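PDB 2P1G: putative xylanase from Bacteroides fragilis, which is of unproven function but may be a hydrolase acting on glycosyl bonds, with a probable kinship to N-acetylmuramoyl-L-alanine amidase-like proteins. Local coordinates for residues 49-52 against 53-57; 90-93 against 94-98; 157-161 against 162-166; 217-220 against 221-225. One frame throughout, in Å; residues are numbered along the deposited sequence.

Contact 1 (49-52 against 53-57); sequences YALA and MALCP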
loop_
_atom_site.group_PDB
_atom_site.type_symbol
_atom_site.label_atom_id
_atom_site.label_comp_id
_atom_site.label_asym_id
_atom_site.label_seq_id
_atom_site.Cartn_x
_atom_site.Cartn_y
_atom_site.Cartn_z
ATOM N N TYR A 49 3.653 -6.825 5.626
ATOM C CA TYR A 49 4.227 -8.067 6.183
ATOM C C TYR A 49 5.062 -8.778 5.132
ATOM O O TYR A 49 6.177 -9.193 5.409
ATOM C CB TYR A 49 3.172 -9.030 6.755
ATOM C CG TYR A 49 2.355 -8.440 7.891
ATOM C CD1 TYR A 49 2.975 -7.744 8.940
ATOM C CD2 TYR A 49 0.972 -8.608 7.932
ATOM C CE1 TYR A 49 2.236 -7.190 9.966
ATOM C CE2 TYR A 49 0.201 -8.043 8.973
ATOM C CZ TYR A 49 0.858 -7.345 9.987
ATOM O OH TYR A 49 0.140 -6.778 11.022
ATOM N N ALA A 50 4.502 -8.925 3.927
ATOM C CA ALA A 50 5.205 -9.557 2.813
ATOM C C ALA A 50 6.566 -8.888 2.553
ATOM O O ALA A 50 7.605 -9.571 2.452
ATOM C CB ALA A 50 4.333 -9.501 1.554
ATOM N N LEU A 51 6.555 -7.565 2.476
ATOM C CA LEU A 51 7.773 -6.785 2.264
ATOM C C LEU A 51 8.757 -6.964 3.405
ATOM O O LEU A 51 9.957 -7.169 3.167
ATOM C CB LEU A 51 7.449 -5.295 2.077
ATOM C CG LEU A 51 8.613 -4.345 1.754
ATOM C CD1 LEU A 51 9.475 -4.857 0.603
ATOM C CD2 LEU A 51 8.061 -2.948 1.428
ATOM N N ALA A 52 8.261 -6.868 4.638
ATOM C CA ALA A 52 9.145 -6.947 5.790
ATOM C C ALA A 52 9.835 -8.309 5.865
ATOM O O ALA A 52 11.004 -8.390 6.275
ATOM C CB ALA A 52 8.387 -6.636 7.094
ATOM N N MET A 53 9.116 -9.367 5.485
ATOM C CA MET A 53 9.679 -10.715 5.373
ATOM C C MET A 53 10.717 -10.803 4.254
ATOM O O MET A 53 11.838 -11.293 4.462
ATOM C CB MET A 53 8.557 -11.748 5.134
ATOM C CG MET A 53 7.570 -11.879 6.292
ATOM S SD MET A 53 6.284 -13.131 5.986
ATOM C CE MET A 53 5.183 -12.716 7.319
ATOM N N ALA A 54 10.352 -10.305 3.073
ATOM C CA ALA A 54 11.189 -10.412 1.896
ATOM C C ALA A 54 12.548 -9.704 2.045
ATOM O O ALA A 54 13.517 -10.102 1.411
ATOM C CB ALA A 54 10.458 -9.893 0.689
ATOM N N LEU A 55 12.589 -8.649 2.860
ATOM C CA LEU A 55 13.793 -7.857 3.079
ATOM C C LEU A 55 14.793 -8.569 3.984
ATOM O O LEU A 55 15.981 -8.212 3.993
ATOM C CB LEU A 55 13.424 -6.511 3.697
ATOM C CG LEU A 55 12.829 -5.501 2.706
ATOM C CD1 LEU A 55 12.303 -4.318 3.474
ATOM C CD2 LEU A 55 13.853 -5.046 1.669
ATOM N N CYS A 56 14.322 -9.565 4.726
ATOM C CA CYS A 56 15.179 -10.287 5.678
ATOM C C CYS A 56 16.297 -11.039 4.945
ATOM O O CYS A 56 16.072 -11.601 3.873
ATOM C CB CYS A 56 14.365 -11.233 6.572
ATOM S SG CYS A 56 13.236 -10.431 7.776
ATOM N N PRO A 57 17.521 -11.022 5.508
ATOM C CA PRO A 57 18.629 -11.687 4.828
ATOM C C PRO A 57 18.408 -13.198 4.767
ATOM O O PRO A 57 18.856 -13.843 3.815
ATOM C CB PRO A 57 19.841 -11.347 5.706
ATOM C CG PRO A 57 19.273 -11.014 7.047
ATOM C CD PRO A 57 17.939 -10.391 6.774
#
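Met53 lies along the carbonyl end of Tyr49, one turn back in helix 43-54. Its CB sits 3.5 Å from Tyr49 O, and CG comes closer, 3.2 Å from the same oxygen. SD runs past at 4.0 Å from Tyr49 O, and the terminal CE ends 4.2 Å from Tyr49 CB. With CG anti to the carbonyl carbon (chi1 -64°) and the chain extended beyond it, the thioether is laid back along the helix toward Phe16 and Asn12. Tyr49 O also accepts the amide of Met53 at 2.9 Å, a bond with an N-H...O angle of 162°. Ala54 N and Leu55 N repeat this i to i+4 pattern on Ala50 O and Leu51 O. On another face of the helix, Leu51 crosses Leu55 obliquely, its CD1 4.0 Å from Leu55 CG, beside helix 65-76. Tyr49 turns its ring away from this turn, and its hydroxyl is hydrogen-bonded to Asn37 N. Toward the C-terminal end of the helix, Met53 O accepts Cys56 N, and the side chain of Asn71 bonds Ala52 O. The side chains therefore meet through dispersion and apolar packing, while directional bonding between the two segments is carried by the backbone.

Contact 2 (90-93 against 94-98); sequences HYIS and DWINN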
loop_
_atom_site.group_PDB
_atom_site.type_symbol
_atom_site.label_atom_id
_atom_site.label_comp_id
_atom_site.label_asym_id
_atom_site.label_seq_id
_atom_site.Cartn_x
_atom_site.Cartn_y
_atom_site.Cartn_z
ATOM N N HIS A 90 -0.452 6.458 6.942
ATOM C CA HIS A 90 -1.829 6.150 6.527
ATOM C C HIS A 90 -2.093 6.385 5.053
ATOM O O HIS A 90 -2.797 5.600 4.423
ATOM C CB HIS A 90 -2.794 7.002 7.348
ATOM C CG HIS A 90 -2.634 6.807 8.822
ATOM N ND1 HIS A 90 -2.959 5.620 9.443
ATOM C CD2 HIS A 90 -2.177 7.632 9.793
ATOM C CE1 HIS A 90 -2.705 5.723 10.734
ATOM N NE2 HIS A 90 -2.217 6.929 10.969
ATOM N N TYR A 91 -1.583 7.480 4.499
ATOM C CA TYR A 91 -1.758 7.671 3.057
ATOM C C TYR A 91 -0.698 6.879 2.329
ATOM O O TYR A 91 0.480 7.005 2.622
ATOM C CB TYR A 91 -1.602 9.132 2.678
ATOM C CG TYR A 91 -2.820 9.969 2.997
ATOM C CD1 TYR A 91 -3.939 9.956 2.155
ATOM C CD2 TYR A 91 -2.860 10.747 4.137
ATOM C CE1 TYR A 91 -5.063 10.723 2.442
ATOM C CE2 TYR A 91 -3.974 11.525 4.430
ATOM C CZ TYR A 91 -5.060 11.507 3.583
ATOM O OH TYR A 91 -6.150 12.271 3.880
ATOM N N ILE A 92 -1.121 6.097 1.351
ATOM C CA ILE A 92 -0.187 5.287 0.556
ATOM C C ILE A 92 0.896 6.080 -0.184
ATOM O O ILE A 92 2.022 5.611 -0.283
ATOM C CB ILE A 92 -0.942 4.271 -0.299
ATOM C CG1 ILE A 92 -1.677 3.301 0.632
ATOM C CG2 ILE A 92 0.013 3.483 -1.188
ATOM C CD1 ILE A 92 -2.690 2.400 -0.072
ATOM N N SER A 93 0.599 7.302 -0.651
ATOM C CA SER A 93 1.641 8.129 -1.273
ATOM C C SER A 93 2.756 8.371 -0.300
ATOM O O SER A 93 3.919 8.373 -0.660
ATOM C CB SER A 93 1.112 9.492 -1.740
ATOM O OG SER A 93 0.198 9.296 -2.804
ATOM N N ASP A 94 2.378 8.598 0.953
ATOM C CA ASP A 94 3.331 8.889 2.003
ATOM C C ASP A 94 4.142 7.613 2.344
ATOM O O ASP A 94 5.367 7.660 2.504
ATOM C CB ASP A 94 2.521 9.336 3.211
ATOM C CG ASP A 94 3.311 10.165 4.187
ATOM O OD1 ASP A 94 4.486 10.536 3.933
ATOM O OD2 ASP A 94 2.717 10.456 5.251
ATOM N N TRP A 95 3.425 6.499 2.457
ATOM C CA TRP A 95 3.998 5.173 2.673
ATOM C C TRP A 95 5.032 4.853 1.589
ATOM O O TRP A 95 6.158 4.393 1.878
ATOM C CB TRP A 95 2.874 4.150 2.673
ATOM C CG TRP A 95 3.230 2.740 3.044
ATOM C CD1 TRP A 95 3.118 2.170 4.270
ATOM C CD2 TRP A 95 3.715 1.715 2.164
ATOM N NE1 TRP A 95 3.525 0.851 4.226
ATOM C CE2 TRP A 95 3.885 0.546 2.937
ATOM C CE3 TRP A 95 4.013 1.670 0.792
ATOM C CZ2 TRP A 95 4.350 -0.658 2.389
ATOM C CZ3 TRP A 95 4.473 0.481 0.250
ATOM C CH2 TRP A 95 4.632 -0.670 1.042
ATOM N N ILE A 96 4.636 5.073 0.344
ATOM C CA ILE A 96 5.568 4.856 -0.783
ATOM C C ILE A 96 6.801 5.781 -0.664
ATOM O O ILE A 96 7.936 5.324 -0.792
ATOM C CB ILE A 96 4.871 5.054 -2.148
ATOM C CG1 ILE A 96 3.849 3.956 -2.389
ATOM C CG2 ILE A 96 5.915 5.085 -3.273
ATOM C CD1 ILE A 96 2.880 4.244 -3.529
ATOM N N ASN A 97 6.583 7.067 -0.398
ATOM C CA ASN A 97 7.701 8.015 -0.255
ATOM C C ASN A 97 8.675 7.558 0.841
ATOM O O ASN A 97 9.886 7.657 0.680
ATOM C CB ASN A 97 7.176 9.409 0.091
ATOM C CG ASN A 97 8.273 10.440 0.155
ATOM O OD1 ASN A 97 8.973 10.695 -0.840
ATOM N ND2 ASN A 97 8.456 11.030 1.334
ATOM N N ASN A 98 8.124 7.061 1.952
ATOM C CA ASN A 98 8.932 6.618 3.088
ATOM C C ASN A 98 9.857 5.485 2.669
ATOM O O ASN A 98 11.052 5.481 2.990
ATOM C CB ASN A 98 8.030 6.170 4.252
ATOM C CG ASN A 98 8.831 5.625 5.450
ATOM O OD1 ASN A 98 9.551 6.377 6.105
ATOM N ND2 ASN A 98 8.677 4.334 5.744
HETATM O O HOH W 1 0.256 9.490 5.978
#
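Ile92 and Ile96 form the tightly packed part of this first turn of helix 92-101. CG2 of Ile92 lies 3.8 Å from CD1 of Ile96, and the two branched chains cross at a slant. Ile96 has CG1 anti to its carbonyl carbon (chi1 -68°), which turns that branch back over Ile92 O at 3.2 Å. The same oxygen accepts Ile96 N at 2.7 Å, nearly straight at 168°. CG1 of Ile96 also lies in plane at the edge of the Trp95 indole. Val189 and Met192 of strand 189-198 pack on Ile92, while Trp95 reaches helix 43-54, where its NE1 bonds Glu48.

The side carrying Asp94 is looser and more polar. The side chains there meet only through Tyr91 CB and Asp94 CB, 4.2 Å apart. A water acts as go-between: it accepts from Tyr91 N and donates to Asp94 OD2 at 2.7 Å. That carboxylate oxygen also makes a salt bridge with Arg78, so water and guanidinium share it. Tyr91 O takes Trp95 N at 3.0 Å, in the carbonyl plane, and Asp94 N more weakly. Ser93 OG turns elsewhere, to Asp188. With Tyr91 at the N-cap position and Asp94, third residue of the helix, joined to the Tyr91 amide through water, the arrangement recalls one half of a capping box at a helix N-terminus, water replacing the direct bond.

Contact 3 (157-161 against 162-166); sequences HYLPK and DKLEP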
loop_
_atom_site.group_PDB
_atom_site.type_symbol
_atom_site.label_atom_id
_atom_site.label_comp_id
_atom_site.label_asym_id
_atom_site.label_seq_id
_atom_site.Cartn_x
_atom_site.Cartn_y
_atom_site.Cartn_z
ATOM N N HIS A 157 4.868 9.760 -10.707
ATOM C CA HIS A 157 4.667 9.066 -11.999
ATOM C C HIS A 157 3.651 7.953 -11.851
ATOM O O HIS A 157 3.588 7.323 -10.799
ATOM C CB HIS A 157 5.978 8.446 -12.472
ATOM C CG HIS A 157 7.024 9.449 -12.880
ATOM N ND1 HIS A 157 7.378 9.660 -14.199
ATOM C CD2 HIS A 157 7.830 10.247 -12.141
ATOM C CE1 HIS A 157 8.348 10.558 -14.253
ATOM N NE2 HIS A 157 8.651 10.919 -13.016
ATOM N N TYR A 158 2.846 7.703 -12.889
ATOM C CA TYR A 158 1.957 6.520 -12.843
ATOM C C TYR A 158 1.741 6.026 -14.244
ATOM O O TYR A 158 2.121 6.699 -15.200
ATOM C CB TYR A 158 0.608 6.835 -12.153
ATOM C CG TYR A 158 -0.452 7.490 -13.057
ATOM C CD1 TYR A 158 -1.740 6.945 -13.174
ATOM C CD2 TYR A 158 -0.163 8.647 -13.793
ATOM C CE1 TYR A 158 -2.704 7.525 -14.010
ATOM C CE2 TYR A 158 -1.134 9.232 -14.627
ATOM C CZ TYR A 158 -2.381 8.665 -14.727
ATOM O OH TYR A 158 -3.323 9.264 -15.553
ATOM N N LEU A 159 1.152 4.846 -14.372
ATOM C CA LEU A 159 0.756 4.331 -15.660
ATOM C C LEU A 159 -0.753 4.404 -15.774
ATOM O O LEU A 159 -1.440 3.739 -15.020
ATOM C CB LEU A 159 1.151 2.855 -15.808
ATOM C CG LEU A 159 0.915 2.242 -17.206
ATOM C CD1 LEU A 159 1.923 2.788 -18.260
ATOM C CD2 LEU A 159 1.014 0.735 -17.113
ATOM N N PRO A 160 -1.266 5.190 -16.734
ATOM C CA PRO A 160 -2.698 5.248 -16.964
ATOM C C PRO A 160 -3.265 3.876 -17.306
ATOM O O PRO A 160 -2.644 3.123 -18.052
ATOM C CB PRO A 160 -2.827 6.234 -18.131
ATOM C CG PRO A 160 -1.597 7.086 -18.039
ATOM C CD PRO A 160 -0.532 6.081 -17.647
ATOM N N LYS A 161 -4.441 3.557 -16.763
ATOM C CA LYS A 161 -5.019 2.233 -16.968
ATOM C C LYS A 161 -5.245 1.911 -18.448
ATOM O O LYS A 161 -5.189 0.739 -18.823
ATOM C CB LYS A 161 -6.315 2.052 -16.189
ATOM C CG LYS A 161 -7.471 2.993 -16.587
ATOM C CD LYS A 161 -8.666 2.729 -15.670
ATOM C CE LYS A 161 -9.971 3.375 -16.170
ATOM N NZ LYS A 161 -10.978 3.250 -15.058
ATOM N N ASP A 162 -5.485 2.924 -19.285
ATOM C CA ASP A 162 -5.620 2.622 -20.725
ATOM C C ASP A 162 -4.306 2.165 -21.397
ATOM O O ASP A 162 -4.311 1.724 -22.557
ATOM C CB ASP A 162 -6.379 3.724 -21.517
ATOM C CG ASP A 162 -5.590 5.017 -21.684
ATOM O OD1 ASP A 162 -4.502 5.163 -21.095
ATOM O OD2 ASP A 162 -6.078 5.925 -22.416
ATOM N N LYS A 163 -3.199 2.228 -20.658
ATOM C CA LYS A 163 -1.900 1.774 -21.172
ATOM C C LYS A 163 -1.549 0.367 -20.704
ATOM O O LYS A 163 -0.494 -0.176 -21.063
ATOM C CB LYS A 163 -0.782 2.763 -20.794
ATOM C CG LYS A 163 -1.068 4.210 -21.237
ATOM C CD LYS A 163 -1.318 4.280 -22.755
ATOM C CE LYS A 163 -1.691 5.695 -23.208
ATOM N NZ LYS A 163 -2.039 5.694 -24.662
ATOM N N LEU A 164 -2.436 -0.237 -19.916
ATOM C CA LEU A 164 -2.149 -1.560 -19.351
ATOM C C LEU A 164 -3.027 -2.620 -20.019
ATOM O O LEU A 164 -4.236 -2.453 -20.093
ATOM C CB LEU A 164 -2.390 -1.578 -17.828
ATOM C CG LEU A 164 -1.949 -2.889 -17.134
ATOM C CD1 LEU A 164 -0.430 -3.035 -17.184
ATOM C CD2 LEU A 164 -2.423 -2.933 -15.683
ATOM N N GLU A 165 -2.402 -3.695 -20.503
ATOM C CA GLU A 165 -3.109 -4.779 -21.170
ATOM C C GLU A 165 -3.268 -5.969 -20.211
ATOM O O GLU A 165 -2.561 -6.044 -19.209
ATOM C CB GLU A 165 -2.316 -5.241 -22.416
ATOM C CG GLU A 165 -2.258 -4.220 -23.549
ATOM C CD GLU A 165 -3.625 -3.857 -24.075
ATOM O OE1 GLU A 165 -4.548 -4.692 -23.978
ATOM O OE2 GLU A 165 -3.786 -2.737 -24.603
ATOM N N PRO A 166 -4.195 -6.899 -20.517
ATOM C CA PRO A 166 -4.345 -8.057 -19.644
ATOM C C PRO A 166 -3.050 -8.834 -19.410
ATOM O O PRO A 166 -2.902 -9.405 -18.333
ATOM C CB PRO A 166 -5.378 -8.929 -20.363
ATOM C CG PRO A 166 -6.144 -7.997 -21.233
ATOM C CD PRO A 166 -5.196 -6.893 -21.613
#
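Pro160 O accepts the amide of Lys163 at 2.8 Å, the shorter of two bonds that close the 3-10 turn after strand 159-160. The N-H...O angle is 157°, but the donor stands 44° out of the carbonyl plane. Lys161 O receives Leu164 N at 3.1 Å from still farther above its plane. Both are i to i+3 bonds, so consecutive carbonyls are used in the tight winding.

Side chains fold against the turn in two groups. Leu159, with CG anti to the backbone N (chi1 -174°), sends both methyls forward: CD1 meets Lys163 CB at 3.7 Å, and CD2 lies 4.0 Å from Leu164 CD1, the two leucine side chains crossing at about a right angle. Leu164 continues this apolar patch to Ile234 and to Leu221 and Leu225 of helix 221-226. The second group is more exposed. Lys163 bends at chi2, and its CG lies 4.1 Å from Pro160 CD, with the aliphatic stem beside the pyrrolidine ring while the remainder of the chain leads away. Asp162 brings OD1 to 3.6 Å from Pro160 CB, a contact of carboxylate with ring carbon. Pro160 N in turn lies over one face of the Tyr158 ring, offset toward its rim.

Lys161 carries its extended chain away from the turn, where NZ bonds the carbonyls of Leu231 and Leu225. The chemistry is divided: backbone bonds shape the turn, the buried Leu159 and Leu164 pack it against strand 231-238, and the ammonium of Lys161 ties it to neighbouring main chain through neutral oxygens.

Contact 4 (217-220 against 221-225); sequences GKTA and LSQML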
loop_
_atom_site.group_PDB
_atom_site.type_symbol
_atom_site.label_atom_id
_atom_site.label_comp_id
_atom_site.label_asym_id
_atom_site.label_seq_id
_atom_site.Cartn_x
_atom_site.Cartn_y
_atom_site.Cartn_z
ATOM N N GLY A 217 -6.203 -12.663 -7.505
ATOM C CA GLY A 217 -7.418 -12.195 -8.182
ATOM C C GLY A 217 -7.705 -13.023 -9.417
ATOM O O GLY A 217 -6.773 -13.427 -10.123
ATOM N N LYS A 218 -8.987 -13.315 -9.644
ATOM C CA LYS A 218 -9.427 -14.076 -10.826
ATOM C C LYS A 218 -9.396 -13.251 -12.113
ATOM O O LYS A 218 -9.247 -13.789 -13.219
ATOM C CB LYS A 218 -10.847 -14.614 -10.624
ATOM C CG LYS A 218 -10.987 -15.656 -9.501
ATOM C CD LYS A 218 -12.307 -16.444 -9.636
ATOM C CE LYS A 218 -13.532 -15.605 -9.240
ATOM N NZ LYS A 218 -13.916 -15.787 -7.805
ATOM N N THR A 219 -9.558 -11.943 -11.971
ATOM C CA THR A 219 -9.639 -11.078 -13.130
ATOM C C THR A 219 -8.305 -10.361 -13.310
ATOM O O THR A 219 -7.725 -9.886 -12.321
ATOM C CB THR A 219 -10.785 -10.072 -12.967
ATOM O OG1 THR A 219 -10.488 -9.195 -11.887
ATOM C CG2 THR A 219 -12.091 -10.799 -12.609
ATOM N N ALA A 220 -7.827 -10.296 -14.554
ATOM C CA ALA A 220 -6.578 -9.609 -14.874
ATOM C C ALA A 220 -6.619 -8.186 -14.319
ATOM O O ALA A 220 -7.677 -7.543 -14.288
ATOM C CB ALA A 220 -6.337 -9.584 -16.389
ATOM N N LEU A 221 -5.469 -7.696 -13.881
ATOM C CA LEU A 221 -5.385 -6.346 -13.310
ATOM C C LEU A 221 -5.989 -5.269 -14.221
ATOM O O LEU A 221 -6.704 -4.380 -13.747
ATOM C CB LEU A 221 -3.934 -6.013 -12.953
ATOM C CG LEU A 221 -3.632 -4.600 -12.425
ATOM C CD1 LEU A 221 -4.392 -4.337 -11.141
ATOM C CD2 LEU A 221 -2.141 -4.466 -12.187
ATOM N N SER A 222 -5.688 -5.326 -15.518
ATOM C CA SER A 222 -6.205 -4.335 -16.455
ATOM C C SER A 222 -7.735 -4.269 -16.429
ATOM O O SER A 222 -8.308 -3.176 -16.524
ATOM C CB SER A 222 -5.686 -4.602 -17.876
ATOM O OG SER A 222 -6.136 -5.866 -18.336
ATOM N N GLN A 223 -8.383 -5.420 -16.236
ATOM C CA GLN A 223 -9.844 -5.470 -16.174
ATOM C C GLN A 223 -10.359 -4.931 -14.836
ATOM O O GLN A 223 -11.364 -4.219 -14.815
ATOM C CB GLN A 223 -10.375 -6.877 -16.428
ATOM C CG GLN A 223 -11.899 -6.917 -16.614
ATOM C CD GLN A 223 -12.421 -8.296 -16.942
ATOM O OE1 GLN A 223 -12.129 -8.853 -18.012
ATOM N NE2 GLN A 223 -13.213 -8.862 -16.029
ATOM N N MET A 224 -9.668 -5.247 -13.739
ATOM C CA MET A 224 -9.996 -4.673 -12.416
ATOM C C MET A 224 -10.017 -3.141 -12.503
ATOM O O MET A 224 -10.915 -2.483 -11.961
ATOM C CB MET A 224 -8.975 -5.092 -11.336
ATOM C CG MET A 224 -8.922 -6.574 -10.974
ATOM S SD MET A 224 -7.593 -6.976 -9.772
ATOM C CE MET A 224 -7.817 -5.666 -8.576
ATOM N N LEU A 225 -9.026 -2.575 -13.185
ATOM C CA LEU A 225 -8.912 -1.132 -13.327
ATOM C C LEU A 225 -9.976 -0.558 -14.239
ATOM O O LEU A 225 -10.627 0.439 -13.900
ATOM C CB LEU A 225 -7.531 -0.763 -13.886
ATOM C CG LEU A 225 -6.307 -1.096 -13.030
ATOM C CD1 LEU A 225 -5.059 -0.926 -13.866
ATOM C CD2 LEU A 225 -6.252 -0.082 -11.892
HETATM O O HOH W 2 -9.641 -10.845 -16.827
#
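A chi1 of 66° sets Thr219 OG1 between its own backbone N and carbonyl carbon, while Met224 has CG anti to its carbonyl carbon (chi1 -66°); together these turns bring OG1 to 3.2 Å from Met224 CG. The two side chains cross at about a right angle. The extended chi2 of Met224 carries SD past Thr219 O at 3.9 Å, and the bend at chi3 then turns only CE aside; the side chain packs on Leu204 of strand 201-208. Gln223 flanks Thr219 on its other branch: its side chain, extended beyond CG, also crosses that of Thr219 at about a right angle, NE2 4.1 Å from Thr219 CG2.

Ala220, at the N-cap position, supplies the polar link. Its O accepts Met224 N at 3.1 Å with an N-H...O angle of 164°, and Gln223 N only weakly. Its N donates to a water 3.0 Å away, which reaches back to Gln223 OE1 through a weak bond. Leu221 leaves on the buried side, packing on Ile178 and Leu180 of strand 177-182. The helix start is thus held by main-chain bonds, including one between Leu221 and Leu202, while Thr219 meets Met224 and Gln223 through van der Waals contact.

Contacts 1 and 2 are largely buried and belong to the helical part of the protein. They touch where Leu51 CD2 meets Trp95 CH2 at 4.1 Å, so helices 43-54 and 92-101 are packed directly together; contact 1 lies toward the end of one helix and contact 2 begins the other. Contacts 3 and 4 lie nearer the surface, on the same side of the chain's centre and with centres about 12 Å apart. They share the surroundings of strand 231-238 and helix 221-226, and Pro166 of contact 3 packs on Ser222 of contact 4. A water bridges each helix start, weakly in contact 4, whereas contact 3 relies on 3-10 bonding.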